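Local coordinates for protein HTH-type transcriptional regulator PrpR (Mycobacterium tuberculosis, PDB 6D2S) that regulates transcription of the genes for short-chain fatty acid catabolism, covering the glyoxylate and methylcitrate routes, and is required for assimilating cholesterol-derived propionate, at residues L76-W81 against A88-T93; L136-F141 against P176-I181; H218-Q223 against N260-L265; I227-A232 against F241-T246. All coordinates share one frame; numbering follows the deposited sequence. Where two conformers were deposited one is given.

Contact 1: residues L76-W81 against A88-T93; sequences LRVAHW and AFQIAT
Apolar packing without a hydrogen bond joins Val78 and Leu76 to Gln90 and Ile91, chiefly through methyl and methylene carbons set on the helix. Each methyl of Val78 has its own partner: CG1 lies 4.1 Å from CB of Gln90, and CG2 lies 4.0 Å from CG1 of Ile91, the two branched side chains crossing at about a right angle. Leu76 arrives two residues earlier on the strand, its CD2 methyl 3.9 Å from CA of Ile91, so that it packs on the helix backbone as much as on the isoleucine branch. A chi1 of 176° places CG of Leu76 beside the carbonyl carbon and lets CD2 meet Ile91. Gln90 lends only the base of its side chain. Its chain bends at chi2 (-55°) and leads the amide off, where OE1 accepts a hydrogen bond from Arg67 and NE2 bonds to Gln86, so the buried polar end is satisfied outside the contact. The short axes run nearly antiparallel, 152° apart, and approach to 8.9 Å. Within this IrrE N-terminal-like region the helix thus covers one side of a three-stranded mixed sheet: strand 75-79 lies between strands 54-58 and 67-70, Ile91 also touches Val55 of strand 54-58 and Leu43 of helix 39-51, and Thr93 rests on Ala131 of helix 116-135.

Contact 2: residues L136-F141 against P176-I181; sequences LPYREF and PRQRGI
Tyr138 and Gln178 lie alongside each other, running in opposite directions, where the first turn of helix 138-147 in the IrrE N-terminal-like region meets a loop of the ScfR C-terminal region, ahead of strand 183-189. Ring and amide planes are 80° apart, nearly perpendicular. The phenol, its CG trans to the main-chain nitrogen (chi1 -165°), donates from OH to the backbone O of Gln178 at 2.7 Å. That carbonyl oxygen sits at the ring edge, near its plane, yet the hydroxyl stands above the carbonyl plane by 37° and so does not use a lone-pair direction. The same hydroxyl is also hydrogen-bonded to the backbone N of Arg175, which gives it two partners and probably limits its rotation; Arg175 additionally makes a cation-pi contact with the ring. Running back along the ring, the extended Gln178 chain brings CG to 4.0 Å from CE1 of Tyr138 and ends at Arg139, which it crosses at about a right angle. Here OE1 of Gln178 lies 3.5 Å from CG of Arg139. Loop and helix are tied again nearby by His142, whose NE2 bonds to the carbonyl of Arg179. A water completes the polar end, accepting from Arg139 NE at 3.0 Å and donating to Gln178 OE1 over a short distance whose exact value is doubtful.

Contact 3: residues H218-Q223 against N260-L265; sequences HDAFAQ and NFAVGL
With chi1 at -70°, Phe221 has CG beside its backbone N, and chi2 of -68° turns the ring so that one face receives the methyl of Ala262. This is a CH-pi contact between a 3-10 turn, residues 219-222, and strand 261-268, the central strand of the five-stranded antiparallel sheet in the ScfR C-terminal region. Ala262 CB stands 4.0 Å from the ring centroid and 28° off the ring normal, displaced toward CE2, to which it is 3.6 Å. Ala220 adds a second apolar touch, its CB 4.0 Å from CB of Ala262, so one small methyl packs against both residues. On its own segment the phenyl meets the imidazole of His218, one face of which is met by CD2. Thr246 of the adjoining strand touches both Ala220 and Phe221, and Lys190 borders the phenyl as well. At the ring's far end, CZ of Phe221 reaches the strand backbone, 3.5 Å from N of Ala262, while the carbonyl O of Asn260 lies at the ring edge, 4.0 Å from CZ.

Contact 4: residues I227-A232 against F241-T246; sequences IVRQVA and FWVAKT
Two hydrogen-bonded pairs, Val228 with Ala244 and Gln230 with Trp242, hold this antiparallel beta hairpin, and each exchanges two backbone bonds. Val228 N donates to Ala244 O at 2.9 Å with an N-H...O angle of 169°, and Ala244 N returns a bond to Val228 O; Trp242 N donates to Gln230 O at 2.8 Å, and Gln230 N to Trp242 O. Between them, at the non-hydrogen-bonded pair of Arg229 and Val243, CA of Arg229 comes 3.2 Å from O of Trp242 in a CA-H...O contact. Side-chain packing is closest where Ile227 CG2 meets Val243 CG1, 3.6 Å apart, next to Tyr277. Phe241 is turned back over the neighbouring strand: one ring face covers the carbonyl O of Gln230, and CD1 lies 3.8 Å from CG2 of Val231. The looser side is strand 228-233, outermost in the sheet, where Arg229 and Val231 are exposed. Arg229 packs CG 4.1 Å from CG2 of Val243, then bends at chi3 and bonds through NH1 to the carbonyl of Tyr277. Farther along, Ala232 CB packs against CD1 of Trp242, whose indole lies on the face of Gln230 and Ala244 and also meets Val216 and Ile184. Four backbone bonds and these apolar contacts account for the hold between the strands; the buried NE1 of Trp242 has no partner in the model, probably a small energetic cost.

How the contacts relate
Contacts 3 and 4 form one continuous unit: their centres are 8 Å apart, and strands 261-268 and 239-247 are sheet neighbours. Probable hydrogen bonds run from Leu265 N to Val243 O (2.9 Å) and from Lys245 N to Val263 O (3.0 Å). The hairpin of contact 4 falls in the chain between the two segments of contact 3. Contact 1 belongs to the IrrE-like region, about 31 Å centre to centre from contact 4 and across the chain's centre from it. Contact 2 joins the two family regions, its centre about 25 Å from that of contact 1 and 23 Å from that of contact 4. Bound ions lie nearby: the side chain of Arg179 is about 7 Å from a sodium ion and the side chain of Phe261 about 8 Å from a calcium ion.

Contact 1: residues L76-W81 against A88-T93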
loop_
_atom_site.group_PDB
_atom_site.type_symbol
_atom_site.label_atom_id
_atom_site.label_comp_id
_atom_site.label_asym_id
_atom_site.label_seq_id
_atom_site.Cartn_x
_atom_site.Cartn_y
_atom_site.Cartn_z
ATOM N N LEU A 76 1.916 7.022 21.471
ATOM C CA LEU A 76 2.042 5.999 20.440
ATOM C C LEU A 76 3.502 5.571 20.390
ATOM O O LEU A 76 4.372 6.372 20.031
ATOM C CB LEU A 76 1.593 6.510 19.072
ATOM C CG LEU A 76 1.814 5.496 17.940
ATOM C CD1 LEU A 76 0.926 4.266 18.131
ATOM C CD2 LEU A 76 1.556 6.133 16.576
ATOM N N ARG A 77 3.768 4.319 20.754
ATOM C CA ARG A 77 5.101 3.747 20.612
ATOM C C ARG A 77 5.240 3.096 19.242
ATOM O O ARG A 77 4.343 2.376 18.792
ATOM C CB ARG A 77 5.362 2.730 21.726
ATOM C CG ARG A 77 5.552 3.405 23.068
ATOM C CD ARG A 77 5.354 2.420 24.205
ATOM N NE ARG A 77 6.341 1.346 24.176
ATOM C CZ ARG A 77 6.081 0.090 24.530
ATOM N NH1 ARG A 77 4.857 -0.255 24.921
ATOM N NH2 ARG A 77 7.040 -0.826 24.490
ATOM N N VAL A 78 6.355 3.364 18.579
ATOM C CA VAL A 78 6.608 2.900 17.225
ATOM C C VAL A 78 7.937 2.163 17.247
ATOM O O VAL A 78 8.902 2.642 17.851
ATOM C CB VAL A 78 6.632 4.068 16.217
ATOM C CG1 VAL A 78 7.002 3.568 14.817
ATOM C CG2 VAL A 78 5.282 4.783 16.210
ATOM N N ALA A 79 7.974 0.992 16.611
ATOM C CA ALA A 79 9.126 0.103 16.718
ATOM C C ALA A 79 10.392 0.748 16.162
ATOM O O ALA A 79 10.405 1.260 15.041
ATOM C CB ALA A 79 8.855 -1.208 15.971
ATOM N N HIS A 80 11.472 0.663 16.939
ATOM C CA HIS A 80 12.743 1.287 16.567
ATOM C C HIS A 80 13.386 0.623 15.355
ATOM O O HIS A 80 14.168 1.267 14.647
ATOM C CB HIS A 80 13.704 1.234 17.759
ATOM C CG HIS A 80 14.328 -0.112 17.958
ATOM N ND1 HIS A 80 13.595 -1.232 18.285
ATOM C CD2 HIS A 80 15.612 -0.527 17.829
ATOM C CE1 HIS A 80 14.401 -2.276 18.367
ATOM N NE2 HIS A 80 15.631 -1.874 18.098
ATOM N N TRP A 81 13.100 -0.654 15.107
ATOM C CA TRP A 81 13.736 -1.319 13.976
ATOM C C TRP A 81 13.109 -0.948 12.636
ATOM O O TRP A 81 13.586 -1.421 11.598
ATOM C CB TRP A 81 13.716 -2.841 14.166
ATOM C CG TRP A 81 12.374 -3.434 14.473
ATOM C CD1 TRP A 81 11.827 -3.632 15.706
ATOM C CD2 TRP A 81 11.411 -3.919 13.524
ATOM N NE1 TRP A 81 10.582 -4.211 15.584
ATOM C CE2 TRP A 81 10.304 -4.393 14.256
ATOM C CE3 TRP A 81 11.383 -3.999 12.128
ATOM C CZ2 TRP A 81 9.177 -4.940 13.638
ATOM C CZ3 TRP A 81 10.269 -4.548 11.515
ATOM C CH2 TRP A 81 9.181 -5.010 12.271
ATOM N N ALA A 88 6.702 6.352 9.651
ATOM C CA ALA A 88 5.635 7.235 9.193
ATOM C C ALA A 88 4.354 6.453 8.935
ATOM O O ALA A 88 3.257 6.898 9.306
ATOM C CB ALA A 88 6.068 7.966 7.920
ATOM N N PHE A 89 4.475 5.291 8.289
ATOM C CA PHE A 89 3.291 4.485 7.982
ATOM C C PHE A 89 2.527 4.112 9.250
ATOM O O PHE A 89 1.291 4.198 9.295
ATOM C CB PHE A 89 3.708 3.232 7.207
ATOM C CG PHE A 89 2.553 2.468 6.633
ATOM C CD1 PHE A 89 2.113 2.725 5.340
ATOM C CD2 PHE A 89 1.942 1.478 7.371
ATOM C CE1 PHE A 89 1.061 2.004 4.801
ATOM C CE2 PHE A 89 0.877 0.754 6.848
ATOM C CZ PHE A 89 0.441 1.017 5.566
ATOM N N GLN A 90 3.247 3.713 10.296
ATOM C CA GLN A 90 2.597 3.370 11.557
ATOM C C GLN A 90 1.897 4.575 12.172
ATOM O O GLN A 90 0.785 4.453 12.694
ATOM C CB GLN A 90 3.622 2.809 12.541
ATOM C CG GLN A 90 4.198 1.484 12.114
ATOM C CD GLN A 90 3.117 0.449 11.859
ATOM O OE1 GLN A 90 2.258 0.215 12.710
ATOM N NE2 GLN A 90 3.167 -0.190 10.693
ATOM N N ILE A 91 2.561 5.736 12.169
ATOM C CA ILE A 91 1.979 6.923 12.782
ATOM C C ILE A 91 0.740 7.355 12.022
ATOM O O ILE A 91 -0.281 7.718 12.621
ATOM C CB ILE A 91 3.019 8.059 12.847
ATOM C CG1 ILE A 91 4.238 7.610 13.653
ATOM C CG2 ILE A 91 2.387 9.317 13.458
ATOM C CD1 ILE A 91 5.515 8.479 13.382
ATOM N N ALA A 92 0.803 7.320 10.688
ATOM C CA ALA A 92 -0.352 7.726 9.900
ATOM C C ALA A 92 -1.496 6.730 10.035
ATOM O O ALA A 92 -2.668 7.124 9.976
ATOM C CB ALA A 92 0.058 7.896 8.424
ATOM N N THR A 93 -1.181 5.449 10.238
ATOM C CA THR A 93 -2.228 4.471 10.514
ATOM C C THR A 93 -2.957 4.819 11.804
ATOM O O THR A 93 -4.192 4.849 11.841
ATOM C CB THR A 93 -1.647 3.056 10.577
ATOM O OG1 THR A 93 -1.136 2.695 9.290
ATOM C CG2 THR A 93 -2.745 2.040 10.959
#

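Contact 2: residues L136-F141 against P176-I181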
loop_
_atom_site.group_PDB
_atom_site.type_symbol
_atom_site.label_atom_id
_atom_site.label_comp_id
_atom_site.label_asym_id
_atom_site.label_seq_id
_atom_site.Cartn_x
_atom_site.Cartn_y
_atom_site.Cartn_z
ATOM N N LEU A 136 1.996 8.903 0.443
ATOM C CA LEU A 136 2.087 9.016 -1.008
ATOM C C LEU A 136 0.874 9.805 -1.478
ATOM O O LEU A 136 -0.088 9.242 -2.024
ATOM C CB LEU A 136 2.156 7.633 -1.656
ATOM C CG LEU A 136 3.264 6.757 -1.062
ATOM C CD1 LEU A 136 3.086 5.283 -1.503
ATOM C CD2 LEU A 136 4.641 7.310 -1.471
ATOM N N PRO A 137 0.877 11.116 -1.253
ATOM C CA PRO A 137 -0.301 11.926 -1.585
ATOM C C PRO A 137 -0.607 11.843 -3.073
ATOM O O PRO A 137 0.292 11.882 -3.919
ATOM C CB PRO A 137 0.103 13.345 -1.149
ATOM C CG PRO A 137 1.596 13.322 -1.081
ATOM C CD PRO A 137 1.950 11.921 -0.641
ATOM N N TYR A 138 -1.901 11.765 -3.389
ATOM C CA TYR A 138 -2.324 11.254 -4.693
ATOM C C TYR A 138 -1.689 12.007 -5.860
ATOM O O TYR A 138 -1.048 11.399 -6.726
ATOM C CB TYR A 138 -3.858 11.287 -4.803
ATOM C CG TYR A 138 -4.372 10.444 -5.950
ATOM C CD1 TYR A 138 -4.264 10.895 -7.268
ATOM C CD2 TYR A 138 -4.945 9.198 -5.721
ATOM C CE1 TYR A 138 -4.712 10.127 -8.329
ATOM C CE2 TYR A 138 -5.402 8.413 -6.790
ATOM C CZ TYR A 138 -5.282 8.892 -8.087
ATOM O OH TYR A 138 -5.735 8.130 -9.142
ATOM N N ARG A 139 -1.912 13.325 -5.950
ATOM C CA ARG A 139 -1.486 14.034 -7.150
ATOM C C ARG A 139 0.030 14.033 -7.277
ATOM O O ARG A 139 0.573 13.866 -8.377
ATOM C CB ARG A 139 -2.018 15.471 -7.145
ATOM C CG ARG A 139 -3.522 15.590 -7.344
ATOM C CD ARG A 139 -3.920 17.051 -7.483
ATOM N NE ARG A 139 -5.359 17.226 -7.641
ATOM C CZ ARG A 139 -5.962 18.408 -7.740
ATOM N NH1 ARG A 139 -5.248 19.526 -7.697
ATOM N NH2 ARG A 139 -7.279 18.474 -7.881
ATOM N N GLU A 140 0.728 14.239 -6.164
ATOM C CA GLU A 140 2.185 14.219 -6.194
ATOM C C GLU A 140 2.702 12.843 -6.593
ATOM O O GLU A 140 3.633 12.730 -7.401
ATOM C CB GLU A 140 2.738 14.630 -4.823
ATOM C CG GLU A 140 4.255 14.577 -4.744
ATOM C CD GLU A 140 4.800 15.043 -3.395
ATOM O OE1 GLU A 140 4.088 15.773 -2.674
ATOM O OE2 GLU A 140 5.940 14.666 -3.064
ATOM N N PHE A 141 2.123 11.783 -6.024
ATOM C CA PHE A 141 2.569 10.431 -6.334
ATOM C C PHE A 141 2.254 10.065 -7.780
ATOM O O PHE A 141 3.093 9.480 -8.483
ATOM C CB PHE A 141 1.909 9.442 -5.368
ATOM C CG PHE A 141 2.330 8.022 -5.583
ATOM C CD1 PHE A 141 3.599 7.600 -5.210
ATOM C CD2 PHE A 141 1.445 7.096 -6.148
ATOM C CE1 PHE A 141 3.999 6.273 -5.413
ATOM C CE2 PHE A 141 1.834 5.777 -6.347
ATOM C CZ PHE A 141 3.112 5.366 -5.986
ATOM N N PRO A 176 -11.357 9.255 -10.010
ATOM C CA PRO A 176 -12.005 9.642 -11.267
ATOM C C PRO A 176 -11.335 10.873 -11.859
ATOM O O PRO A 176 -11.015 11.831 -11.153
ATOM C CB PRO A 176 -13.456 9.915 -10.851
ATOM C CG PRO A 176 -13.655 9.043 -9.625
ATOM C CD PRO A 176 -12.322 9.098 -8.904
ATOM N N ARG A 177 -11.063 10.806 -13.151
ATOM C CA ARG A 177 -10.455 11.861 -13.950
ATOM C C ARG A 177 -8.972 12.040 -13.654
ATOM O O ARG A 177 -8.339 12.927 -14.246
ATOM C CB ARG A 177 -11.188 13.202 -13.782
ATOM C CG ARG A 177 -12.643 13.134 -14.251
ATOM C CD ARG A 177 -13.380 14.471 -14.129
ATOM N NE ARG A 177 -14.757 14.339 -14.597
ATOM C CZ ARG A 177 -15.763 13.926 -13.830
ATOM N NH1 ARG A 177 -15.542 13.618 -12.560
ATOM N NH2 ARG A 177 -16.985 13.818 -14.329
ATOM N N GLN A 178 -8.376 11.230 -12.778
ATOM C CA GLN A 178 -6.925 11.270 -12.621
ATOM C C GLN A 178 -6.388 9.863 -12.360
ATOM O O GLN A 178 -5.657 9.608 -11.411
ATOM C CB GLN A 178 -6.465 12.230 -11.523
ATOM C CG GLN A 178 -4.943 12.418 -11.612
ATOM C CD GLN A 178 -4.379 13.557 -10.781
ATOM O OE1 GLN A 178 -5.111 14.376 -10.216
ATOM N NE2 GLN A 178 -3.052 13.615 -10.710
ATOM N N ARG A 179 -6.729 8.930 -13.245
ATOM C CA ARG A 179 -6.325 7.546 -13.049
ATOM C C ARG A 179 -4.870 7.326 -13.458
ATOM O O ARG A 179 -4.357 7.964 -14.385
ATOM C CB ARG A 179 -7.235 6.610 -13.861
ATOM C CG ARG A 179 -8.687 6.661 -13.397
ATOM C CD ARG A 179 -9.584 5.730 -14.184
ATOM N NE ARG A 179 -9.382 4.340 -13.794
ATOM C CZ ARG A 179 -8.850 3.407 -14.577
ATOM N NH1 ARG A 179 -8.467 3.709 -15.810
ATOM N NH2 ARG A 179 -8.712 2.168 -14.127
ATOM N N GLY A 180 -4.202 6.420 -12.737
ATOM C CA GLY A 180 -2.952 5.842 -13.189
ATOM C C GLY A 180 -3.206 4.609 -14.043
ATOM O O GLY A 180 -4.344 4.249 -14.351
ATOM N N ILE A 181 -2.117 3.960 -14.445
ATOM C CA ILE A 181 -2.272 2.675 -15.146
ATOM C C ILE A 181 -3.093 1.728 -14.282
ATOM O O ILE A 181 -2.815 1.598 -13.073
ATOM C CB ILE A 181 -0.900 2.059 -15.452
ATOM C CG1 ILE A 181 -0.136 2.925 -16.452
ATOM C CG2 ILE A 181 -1.075 0.610 -15.928
ATOM C CD1 ILE A 181 1.343 2.514 -16.625
HETATM O O HOH W 1 -6.932 14.855 -8.574
#

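Contact 3: residues H218-Q223 against N260-L265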
loop_
_atom_site.group_PDB
_atom_site.type_symbol
_atom_site.label_atom_id
_atom_site.label_comp_id
_atom_site.label_asym_id
_atom_site.label_seq_id
_atom_site.Cartn_x
_atom_site.Cartn_y
_atom_site.Cartn_z
ATOM N N HIS A 218 5.556 -15.479 -8.373
ATOM C CA HIS A 218 6.356 -16.475 -7.674
ATOM C C HIS A 218 7.747 -16.612 -8.285
ATOM O O HIS A 218 8.707 -16.925 -7.570
ATOM C CB HIS A 218 5.639 -17.824 -7.667
ATOM C CG HIS A 218 6.185 -18.787 -6.659
ATOM N ND1 HIS A 218 7.214 -19.657 -6.943
ATOM C CD2 HIS A 218 5.853 -19.005 -5.364
ATOM C CE1 HIS A 218 7.489 -20.375 -5.869
ATOM N NE2 HIS A 218 6.677 -20.000 -4.898
ATOM N N ASP A 219 7.882 -16.373 -9.595
ATOM C CA ASP A 219 9.202 -16.429 -10.222
ATOM C C ASP A 219 10.209 -15.522 -9.526
ATOM O O ASP A 219 11.417 -15.745 -9.642
ATOM C CB ASP A 219 9.113 -16.036 -11.703
ATOM C CG ASP A 219 8.612 -17.167 -12.601
ATOM O OD1 ASP A 219 8.478 -18.317 -12.134
ATOM O OD2 ASP A 219 8.352 -16.889 -13.788
ATOM N N ALA A 220 9.745 -14.487 -8.816
ATOM C CA ALA A 220 10.673 -13.592 -8.129
ATOM C C ALA A 220 11.548 -14.336 -7.129
ATOM O O ALA A 220 12.710 -13.959 -6.920
ATOM C CB ALA A 220 9.903 -12.471 -7.423
ATOM N N PHE A 221 11.017 -15.382 -6.496
ATOM C CA PHE A 221 11.792 -16.107 -5.492
ATOM C C PHE A 221 13.027 -16.786 -6.076
ATOM O O PHE A 221 13.904 -17.210 -5.315
ATOM C CB PHE A 221 10.918 -17.154 -4.797
ATOM C CG PHE A 221 9.872 -16.572 -3.890
ATOM C CD1 PHE A 221 10.236 -15.914 -2.723
ATOM C CD2 PHE A 221 8.526 -16.701 -4.192
ATOM C CE1 PHE A 221 9.275 -15.375 -1.883
ATOM C CE2 PHE A 221 7.558 -16.173 -3.355
ATOM C CZ PHE A 221 7.934 -15.508 -2.197
ATOM N N ALA A 222 13.117 -16.913 -7.402
ATOM C CA ALA A 222 14.289 -17.545 -8.004
ATOM C C ALA A 222 15.433 -16.567 -8.217
ATOM O O ALA A 222 16.572 -16.998 -8.420
ATOM C CB ALA A 222 13.919 -18.191 -9.339
ATOM N N GLN A 223 15.153 -15.268 -8.183
ATOM C CA GLN A 223 16.157 -14.215 -8.322
ATOM C C GLN A 223 15.894 -13.180 -7.238
ATOM O O GLN A 223 15.463 -12.058 -7.529
ATOM C CB GLN A 223 16.102 -13.577 -9.712
ATOM C CG GLN A 223 16.437 -14.520 -10.857
ATOM C CD GLN A 223 16.284 -13.862 -12.221
ATOM O OE1 GLN A 223 15.169 -13.663 -12.703
ATOM N NE2 GLN A 223 17.408 -13.525 -12.849
ATOM N N ASN A 260 9.190 -14.214 4.053
ATOM C CA ASN A 260 9.521 -13.590 2.780
ATOM C C ASN A 260 8.329 -13.616 1.835
ATOM O O ASN A 260 7.633 -14.629 1.711
ATOM C CB ASN A 260 10.721 -14.284 2.132
ATOM C CG ASN A 260 12.036 -13.905 2.792
ATOM O OD1 ASN A 260 12.663 -14.724 3.462
ATOM N ND2 ASN A 260 12.461 -12.660 2.600
ATOM N N PHE A 261 8.096 -12.490 1.174
ATOM C CA PHE A 261 7.009 -12.347 0.222
ATOM C C PHE A 261 7.562 -11.961 -1.141
ATOM O O PHE A 261 8.662 -11.413 -1.265
ATOM C CB PHE A 261 5.994 -11.283 0.679
ATOM C CG PHE A 261 5.347 -11.585 2.006
ATOM C CD1 PHE A 261 4.175 -12.324 2.071
ATOM C CD2 PHE A 261 5.911 -11.129 3.188
ATOM C CE1 PHE A 261 3.577 -12.602 3.292
ATOM C CE2 PHE A 261 5.317 -11.402 4.411
ATOM C CZ PHE A 261 4.150 -12.140 4.463
ATOM N N ALA A 262 6.776 -12.257 -2.167
ATOM C CA ALA A 262 6.961 -11.688 -3.489
ATOM C C ALA A 262 5.729 -10.863 -3.809
ATOM O O ALA A 262 4.606 -11.255 -3.477
ATOM C CB ALA A 262 7.169 -12.765 -4.553
ATOM N N VAL A 263 5.941 -9.726 -4.458
ATOM C CA VAL A 263 4.863 -8.812 -4.804
ATOM C C VAL A 263 5.022 -8.412 -6.261
ATOM O O VAL A 263 6.142 -8.247 -6.751
ATOM C CB VAL A 263 4.863 -7.580 -3.876
ATOM C CG1 VAL A 263 4.028 -6.458 -4.466
ATOM C CG2 VAL A 263 4.350 -7.980 -2.500
ATOM N N GLY A 264 3.903 -8.283 -6.961
ATOM C CA GLY A 264 3.955 -7.961 -8.371
ATOM C C GLY A 264 2.780 -7.116 -8.801
ATOM O O GLY A 264 1.742 -7.056 -8.131
ATOM N N LEU A 265 2.971 -6.454 -9.936
ATOM C CA LEU A 265 1.940 -5.694 -10.619
ATOM C C LEU A 265 1.836 -6.191 -12.048
ATOM O O LEU A 265 2.854 -6.425 -12.706
ATOM C CB LEU A 265 2.263 -4.195 -10.641
ATOM C CG LEU A 265 2.257 -3.479 -9.298
ATOM C CD1 LEU A 265 2.766 -2.057 -9.497
ATOM C CD2 LEU A 265 0.841 -3.485 -8.728
#

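Contact 4: residues I227-A232 against F241-T246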
loop_
_atom_site.group_PDB
_atom_site.type_symbol
_atom_site.label_atom_id
_atom_site.label_comp_id
_atom_site.label_asym_id
_atom_site.label_seq_id
_atom_site.Cartn_x
_atom_site.Cartn_y
_atom_site.Cartn_z
ATOM N N ILE A 227 14.308 -7.567 -9.965
ATOM C CA ILE A 227 13.035 -7.440 -10.657
ATOM C C ILE A 227 12.941 -8.491 -11.753
ATOM O O ILE A 227 13.891 -8.713 -12.517
ATOM C CB ILE A 227 12.866 -6.021 -11.210
ATOM C CG1 ILE A 227 12.320 -5.114 -10.100
ATOM C CG2 ILE A 227 11.964 -6.019 -12.446
ATOM C CD1 ILE A 227 12.019 -3.717 -10.547
ATOM N N VAL A 228 11.803 -9.173 -11.804
ATOM C CA VAL A 228 11.519 -10.180 -12.818
ATOM C C VAL A 228 10.343 -9.670 -13.633
ATOM O O VAL A 228 9.335 -9.237 -13.063
ATOM C CB VAL A 228 11.215 -11.553 -12.190
ATOM C CG1 VAL A 228 10.809 -12.560 -13.263
ATOM C CG2 VAL A 228 12.434 -12.059 -11.435
ATOM N N ARG A 229 10.487 -9.675 -14.956
ATOM C CA ARG A 229 9.477 -9.127 -15.855
ATOM C C ARG A 229 9.045 -10.193 -16.848
ATOM O O ARG A 229 9.881 -10.934 -17.372
ATOM C CB ARG A 229 10.008 -7.923 -16.639
ATOM C CG ARG A 229 10.458 -6.747 -15.805
ATOM C CD ARG A 229 11.228 -5.767 -16.668
ATOM N NE ARG A 229 12.629 -6.159 -16.823
ATOM C CZ ARG A 229 13.445 -5.683 -17.758
ATOM N NH1 ARG A 229 12.997 -4.813 -18.655
ATOM N NH2 ARG A 229 14.704 -6.096 -17.811
ATOM N N GLN A 230 7.750 -10.258 -17.128
ATOM C CA GLN A 230 7.316 -11.193 -18.152
ATOM C C GLN A 230 5.952 -10.794 -18.677
ATOM O O GLN A 230 5.249 -9.964 -18.094
ATOM C CB GLN A 230 7.286 -12.629 -17.633
ATOM C CG GLN A 230 6.501 -12.824 -16.366
ATOM C CD GLN A 230 6.813 -14.166 -15.738
ATOM O OE1 GLN A 230 7.400 -14.248 -14.650
ATOM N NE2 GLN A 230 6.436 -15.231 -16.429
ATOM N N VAL A 231 5.597 -11.395 -19.804
ATOM C CA VAL A 231 4.308 -11.170 -20.444
ATOM C C VAL A 231 3.543 -12.482 -20.401
ATOM O O VAL A 231 4.052 -13.524 -20.832
ATOM C CB VAL A 231 4.472 -10.654 -21.886
ATOM C CG1 VAL A 231 3.109 -10.426 -22.527
ATOM C CG2 VAL A 231 5.280 -9.362 -21.889
ATOM N N ALA A 232 2.330 -12.431 -19.865
ATOM C CA ALA A 232 1.496 -13.605 -19.685
ATOM C C ALA A 232 0.059 -13.261 -20.041
ATOM O O ALA A 232 -0.414 -12.149 -19.777
ATOM C CB ALA A 232 1.563 -14.130 -18.245
ATOM N N PHE A 241 1.523 -7.379 -18.881
ATOM C CA PHE A 241 2.929 -7.197 -18.571
ATOM C C PHE A 241 3.083 -7.188 -17.055
ATOM O O PHE A 241 2.404 -6.422 -16.361
ATOM C CB PHE A 241 3.457 -5.899 -19.186
ATOM C CG PHE A 241 4.952 -5.786 -19.152
ATOM C CD1 PHE A 241 5.699 -5.979 -20.298
ATOM C CD2 PHE A 241 5.614 -5.524 -17.966
ATOM C CE1 PHE A 241 7.076 -5.893 -20.272
ATOM C CE2 PHE A 241 6.995 -5.443 -17.935
ATOM C CZ PHE A 241 7.723 -5.617 -19.082
ATOM N N TRP A 242 3.960 -8.049 -16.547
ATOM C CA TRP A 242 4.094 -8.290 -15.119
ATOM C C TRP A 242 5.482 -7.891 -14.646
ATOM O O TRP A 242 6.483 -8.186 -15.307
ATOM C CB TRP A 242 3.835 -9.764 -14.788
ATOM C CG TRP A 242 2.384 -10.153 -14.885
ATOM C CD1 TRP A 242 1.743 -10.698 -15.961
ATOM C CD2 TRP A 242 1.397 -10.015 -13.857
ATOM N NE1 TRP A 242 0.414 -10.904 -15.663
ATOM C CE2 TRP A 242 0.181 -10.499 -14.376
ATOM C CE3 TRP A 242 1.429 -9.534 -12.544
ATOM C CZ2 TRP A 242 -0.994 -10.516 -13.630
ATOM C CZ3 TRP A 242 0.262 -9.546 -11.809
ATOM C CH2 TRP A 242 -0.932 -10.037 -12.353
ATOM N N VAL A 243 5.538 -7.216 -13.498
ATOM C CA VAL A 243 6.799 -6.880 -12.841
ATOM C C VAL A 243 6.681 -7.317 -11.390
ATOM O O VAL A 243 5.668 -7.038 -10.740
ATOM C CB VAL A 243 7.110 -5.374 -12.937
ATOM C CG1 VAL A 243 8.459 -5.070 -12.316
ATOM C CG2 VAL A 243 7.068 -4.922 -14.392
ATOM N N ALA A 244 7.692 -8.034 -10.892
ATOM C CA ALA A 244 7.623 -8.624 -9.562
ATOM C C ALA A 244 8.989 -8.580 -8.892
ATOM O O ALA A 244 10.031 -8.564 -9.550
ATOM C CB ALA A 244 7.131 -10.083 -9.606
ATOM N N LYS A 245 8.971 -8.564 -7.562
ATOM C CA LYS A 245 10.208 -8.673 -6.808
ATOM C C LYS A 245 9.887 -9.231 -5.431
ATOM O O LYS A 245 8.782 -9.027 -4.914
ATOM C CB LYS A 245 10.900 -7.311 -6.681
ATOM C CG LYS A 245 12.331 -7.382 -6.195
ATOM C CD LYS A 245 13.023 -6.035 -6.312
ATOM C CE LYS A 245 12.794 -5.202 -5.071
ATOM N NZ LYS A 245 13.668 -3.990 -5.056
ATOM N N THR A 246 10.859 -9.927 -4.841
ATOM C CA THR A 246 10.736 -10.280 -3.436
ATOM C C THR A 246 10.899 -9.026 -2.588
ATOM O O THR A 246 11.521 -8.043 -3.003
ATOM C CB THR A 246 11.779 -11.323 -3.012
ATOM O OG1 THR A 246 13.098 -10.823 -3.257
ATOM C CG2 THR A 246 11.580 -12.630 -3.759
#